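PDB 2C9K: pesticidal crystal protein CRY4AA from Bacillus thuringiensis, which kills mosquito larvae by binding to midgut epithelial cells and promoting their colloid-osmotic lysis. Local coordinates for residues 351-361 / 372-383. Sequence-based numbering, arbitrary orientation.
Sequences NIYIFLLNVIS and NISKMDFFITNG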
loop_
_atom_site.group_PDB
_atom_site.type_symbol
_atom_site.label_atom_id
_atom_site.label_comp_id
_atom_site.label_asym_id
_atom_site.label_seq_id
_atom_site.Cartn_x
_atom_site.Cartn_y
_atom_site.Cartn_z
ATOM N N ASN A 351 -8.405 -9.650 15.239
ATOM C CA ASN A 351 -9.209 -10.084 14.104
ATOM C C ASN A 351 -10.585 -9.410 14.062
ATOM O O ASN A 351 -11.549 -9.962 13.521
ATOM C CB ASN A 351 -9.343 -11.605 14.111
ATOM C CG ASN A 351 -8.018 -12.301 13.843
ATOM O OD1 ASN A 351 -7.371 -12.057 12.817
ATOM N ND2 ASN A 351 -7.606 -13.170 14.765
ATOM N N ILE A 352 -10.655 -8.215 14.651
ATOM C CA ILE A 352 -11.865 -7.396 14.665
ATOM C C ILE A 352 -11.429 -6.006 14.172
ATOM O O ILE A 352 -10.749 -5.258 14.881
ATOM C CB ILE A 352 -12.489 -7.293 16.082
ATOM C CG1 ILE A 352 -13.354 -8.527 16.378
ATOM C CG2 ILE A 352 -13.344 -6.037 16.183
ATOM C CD1 ILE A 352 -12.580 -9.774 16.682
ATOM N N TYR A 353 -11.825 -5.669 12.947
ATOM C CA TYR A 353 -11.428 -4.405 12.353
ATOM C C TYR A 353 -12.544 -3.484 11.893
ATOM O O TYR A 353 -13.672 -3.908 11.645
ATOM C CB TYR A 353 -10.509 -4.680 11.165
ATOM C CG TYR A 353 -9.552 -5.826 11.392
ATOM C CD1 TYR A 353 -9.796 -7.082 10.840
ATOM C CD2 TYR A 353 -8.411 -5.661 12.175
ATOM C CE1 TYR A 353 -8.928 -8.148 11.066
ATOM C CE2 TYR A 353 -7.535 -6.720 12.408
ATOM C CZ TYR A 353 -7.800 -7.960 11.853
ATOM O OH TYR A 353 -6.955 -9.017 12.112
ATOM N N ILE A 354 -12.201 -2.208 11.776
ATOM C CA ILE A 354 -13.131 -1.193 11.307
ATOM C C ILE A 354 -12.809 -1.030 9.816
ATOM O O ILE A 354 -11.692 -0.664 9.464
ATOM C CB ILE A 354 -12.918 0.141 12.075
ATOM C CG1 ILE A 354 -13.191 -0.078 13.566
ATOM C CG2 ILE A 354 -13.854 1.212 11.561
ATOM C CD1 ILE A 354 -12.806 1.094 14.451
ATOM N N PHE A 355 -13.774 -1.323 8.945
ATOM C CA PHE A 355 -13.538 -1.228 7.509
ATOM C C PHE A 355 -14.345 -0.131 6.833
ATOM O O PHE A 355 -14.169 0.143 5.644
ATOM C CB PHE A 355 -13.834 -2.569 6.843
ATOM C CG PHE A 355 -15.293 -2.920 6.805
ATOM C CD1 PHE A 355 -16.153 -2.288 5.907
ATOM C CD2 PHE A 355 -15.807 -3.890 7.646
ATOM C CE1 PHE A 355 -17.510 -2.624 5.846
ATOM C CE2 PHE A 355 -17.162 -4.234 7.596
ATOM C CZ PHE A 355 -18.014 -3.598 6.692
ATOM N N LEU A 356 -15.238 0.486 7.594
ATOM C CA LEU A 356 -16.067 1.568 7.085
ATOM C C LEU A 356 -16.710 2.273 8.266
ATOM O O LEU A 356 -17.128 1.625 9.226
ATOM C CB LEU A 356 -17.168 1.021 6.175
ATOM C CG LEU A 356 -18.112 2.046 5.531
ATOM C CD1 LEU A 356 -17.360 2.870 4.491
ATOM C CD2 LEU A 356 -19.264 1.329 4.872
ATOM N N LEU A 357 -16.763 3.596 8.231
ATOM C CA LEU A 357 -17.424 4.293 9.316
ATOM C C LEU A 357 -18.180 5.500 8.832
ATOM O O LEU A 357 -17.947 6.005 7.731
ATOM C CB LEU A 357 -16.460 4.693 10.433
ATOM C CG LEU A 357 -15.340 5.682 10.193
ATOM C CD1 LEU A 357 -14.915 6.275 11.535
ATOM C CD2 LEU A 357 -14.181 4.976 9.515
ATOM N N ASN A 358 -19.109 5.937 9.671
ATOM C CA ASN A 358 -19.967 7.065 9.372
ATOM C C ASN A 358 -19.730 8.093 10.451
ATOM O O ASN A 358 -19.797 7.764 11.627
ATOM C CB ASN A 358 -21.420 6.601 9.415
ATOM C CG ASN A 358 -22.370 7.600 8.813
ATOM O OD1 ASN A 358 -22.464 8.744 9.265
ATOM N ND2 ASN A 358 -23.091 7.170 7.785
ATOM N N VAL A 359 -19.441 9.329 10.069
ATOM C CA VAL A 359 -19.216 10.357 11.078
ATOM C C VAL A 359 -20.149 11.555 10.919
ATOM O O VAL A 359 -20.418 12.007 9.801
ATOM C CB VAL A 359 -17.749 10.857 11.069
ATOM C CG1 VAL A 359 -16.801 9.672 11.077
ATOM C CG2 VAL A 359 -17.494 11.734 9.868
ATOM N N ILE A 360 -20.662 12.029 12.052
ATOM C CA ILE A 360 -21.538 13.190 12.093
ATOM C C ILE A 360 -20.812 14.240 12.918
ATOM O O ILE A 360 -20.572 14.056 14.111
ATOM C CB ILE A 360 -22.900 12.905 12.780
ATOM C CG1 ILE A 360 -23.700 11.863 11.990
ATOM C CG2 ILE A 360 -23.705 14.200 12.884
ATOM C CD1 ILE A 360 -23.140 10.454 12.081
ATOM N N SER A 361 -20.451 15.339 12.275
ATOM C CA SER A 361 -19.749 16.412 12.952
ATOM C C SER A 361 -20.536 17.717 12.834
ATOM O O SER A 361 -21.419 17.847 11.980
ATOM C CB SER A 361 -18.364 16.577 12.331
ATOM O OG SER A 361 -18.463 16.653 10.918
ATOM N N ASN A 372 -16.517 19.786 15.467
ATOM C CA ASN A 372 -16.147 18.496 16.045
ATOM C C ASN A 372 -17.057 17.329 15.672
ATOM O O ASN A 372 -18.163 17.509 15.163
ATOM C CB ASN A 372 -16.148 18.597 17.570
ATOM C CG ASN A 372 -15.146 19.584 18.089
ATOM O OD1 ASN A 372 -15.015 20.692 17.566
ATOM N ND2 ASN A 372 -14.433 19.196 19.141
ATOM N N ILE A 373 -16.570 16.126 15.960
ATOM C CA ILE A 373 -17.323 14.904 15.721
ATOM C C ILE A 373 -18.211 14.710 16.950
ATOM O O ILE A 373 -17.738 14.796 18.085
ATOM C CB ILE A 373 -16.379 13.677 15.585
ATOM C CG1 ILE A 373 -15.511 13.816 14.334
ATOM C CG2 ILE A 373 -17.192 12.397 15.511
ATOM C CD1 ILE A 373 -14.546 12.665 14.126
ATOM N N SER A 374 -19.496 14.463 16.735
ATOM C CA SER A 374 -20.404 14.263 17.854
ATOM C C SER A 374 -21.005 12.861 17.822
ATOM O O SER A 374 -21.589 12.411 18.807
ATOM C CB SER A 374 -21.525 15.310 17.837
ATOM O OG SER A 374 -22.429 15.091 16.763
ATOM N N LYS A 375 -20.851 12.166 16.702
ATOM C CA LYS A 375 -21.393 10.818 16.583
ATOM C C LYS A 375 -20.655 9.981 15.528
ATOM O O LYS A 375 -20.240 10.500 14.486
ATOM C CB LYS A 375 -22.880 10.898 16.234
ATOM C CG LYS A 375 -23.568 9.552 16.135
ATOM C CD LYS A 375 -24.947 9.689 15.521
ATOM C CE LYS A 375 -25.617 8.330 15.381
ATOM N NZ LYS A 375 -25.728 7.654 16.700
ATOM N N MET A 376 -20.494 8.688 15.797
ATOM C CA MET A 376 -19.815 7.811 14.850
ATOM C C MET A 376 -20.411 6.412 14.752
ATOM O O MET A 376 -20.738 5.785 15.753
ATOM C CB MET A 376 -18.327 7.696 15.192
ATOM C CG MET A 376 -17.538 8.959 14.947
ATOM S SD MET A 376 -15.814 8.751 15.386
ATOM C CE MET A 376 -15.893 9.061 17.146
ATOM N N ASP A 377 -20.539 5.935 13.523
ATOM C CA ASP A 377 -21.072 4.615 13.250
ATOM C C ASP A 377 -19.975 3.794 12.608
ATOM O O ASP A 377 -19.621 4.023 11.448
ATOM C CB ASP A 377 -22.244 4.694 12.274
ATOM C CG ASP A 377 -23.479 5.286 12.895
ATOM O OD1 ASP A 377 -24.415 5.606 12.130
ATOM O OD2 ASP A 377 -23.520 5.425 14.140
ATOM N N PHE A 378 -19.444 2.837 13.360
ATOM C CA PHE A 378 -18.396 1.977 12.845
ATOM C C PHE A 378 -18.973 0.719 12.208
ATOM O O PHE A 378 -19.966 0.158 12.678
ATOM C CB PHE A 378 -17.431 1.580 13.966
ATOM C CG PHE A 378 -16.807 2.750 14.665
ATOM C CD1 PHE A 378 -17.465 3.383 15.716
ATOM C CD2 PHE A 378 -15.576 3.247 14.253
ATOM C CE1 PHE A 378 -16.907 4.495 16.347
ATOM C CE2 PHE A 378 -15.012 4.358 14.878
ATOM C CZ PHE A 378 -15.681 4.984 15.928
ATOM N N PHE A 379 -18.360 0.303 11.110
ATOM C CA PHE A 379 -18.760 -0.914 10.431
ATOM C C PHE A 379 -17.577 -1.852 10.588
ATOM O O PHE A 379 -16.627 -1.842 9.806
ATOM C CB PHE A 379 -19.089 -0.636 8.972
ATOM C CG PHE A 379 -20.424 0.021 8.782
ATOM C CD1 PHE A 379 -21.581 -0.585 9.272
ATOM C CD2 PHE A 379 -20.533 1.243 8.124
ATOM C CE1 PHE A 379 -22.830 0.015 9.110
ATOM C CE2 PHE A 379 -21.776 1.852 7.955
ATOM C CZ PHE A 379 -22.929 1.236 8.451
ATOM N N ILE A 380 -17.659 -2.630 11.662
ATOM C CA ILE A 380 -16.656 -3.596 12.088
ATOM C C ILE A 380 -16.808 -4.963 11.426
ATOM O O ILE A 380 -17.886 -5.320 10.947
ATOM C CB ILE A 380 -16.751 -3.749 13.622
ATOM C CG1 ILE A 380 -16.371 -2.417 14.276
ATOM C CG2 ILE A 380 -15.897 -4.900 14.110
ATOM C CD1 ILE A 380 -16.618 -2.338 15.763
ATOM N N THR A 381 -15.716 -5.715 11.387
ATOM C CA THR A 381 -15.743 -7.051 10.817
ATOM C C THR A 381 -14.977 -7.995 11.736
ATOM O O THR A 381 -13.924 -7.634 12.272
ATOM C CB THR A 381 -15.108 -7.086 9.394
ATOM O OG1 THR A 381 -15.256 -8.399 8.841
ATOM C CG2 THR A 381 -13.619 -6.721 9.440
ATOM N N ASN A 382 -15.509 -9.195 11.941
ATOM C CA ASN A 382 -14.835 -10.164 12.797
ATOM C C ASN A 382 -14.481 -11.414 12.011
ATOM O O ASN A 382 -14.003 -12.392 12.571
ATOM C CB ASN A 382 -15.708 -10.540 13.998
ATOM C CG ASN A 382 -16.932 -11.355 13.611
ATOM O OD1 ASN A 382 -17.758 -11.673 14.464
ATOM N ND2 ASN A 382 -17.054 -11.698 12.331
ATOM N N GLY A 383 -14.731 -11.380 10.709
ATOM C CA GLY A 383 -14.417 -12.524 9.884
ATOM C C GLY A 383 -15.610 -13.385 9.524
ATOM O O GLY A 383 -15.560 -14.090 8.515
#
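Strands 353-361 and 373-381 pair antiparallel in a beta hairpin, from Tyr-353 with Thr-381 to Ser-361 with Ile-373, their axes at 168°. Two classic beta bulges interrupt the register. At one, Phe-355 and Leu-356 both face Phe-379. Phe-355 N gives a fairly straight bond to Phe-379 O at 3.0 Å, and the Leu-356 N bond to that oxygen is weak. At the other, Ile-360 O accepts from Ser-374 N at 2.9 Å and from Lys-375 N at 3.2 Å.

Ile-354, Leu-357, Val-359, Met-376, Phe-378 and Ile-380 share one face. Ile-354 CD1 lies 3.5 Å from Phe-378 CD2, and Leu-357 CD1 meets CE2 of the same ring. On the other face, Leu-356 and Phe-379 run side by side, CD2 to CD2 at 3.5 Å. Asp-377 CB meets Asn-358 CB at 3.5 Å. Ile-360 CD1 packs on Lys-375 CD at 4.0 Å, while Lys-375 NZ reaches a salt bridge with Glu-390, probably offsetting the closeness of Glu-390 to Asp-377. At the first bulge, CG of Phe-355 stands between its backbone N and carbonyl carbon (chi1 71°). This turns the ring over the partner strand, where Phe-379 CB makes a CH-pi contact with its face, 4.2 Å from the centroid. Thr-381 CB meets the ring edge.

The hairpin forms the central pair of a four-stranded antiparallel sheet in the toxin's middle domain. The apolar cluster is buried, and its Leu-357 and Val-359 pack against Phe-453 of strand 450-457. The other face mixes apolar side chains with Asn-358, Lys-375 and Asp-377 and, except at Leu-356 and Thr-381, is partly exposed.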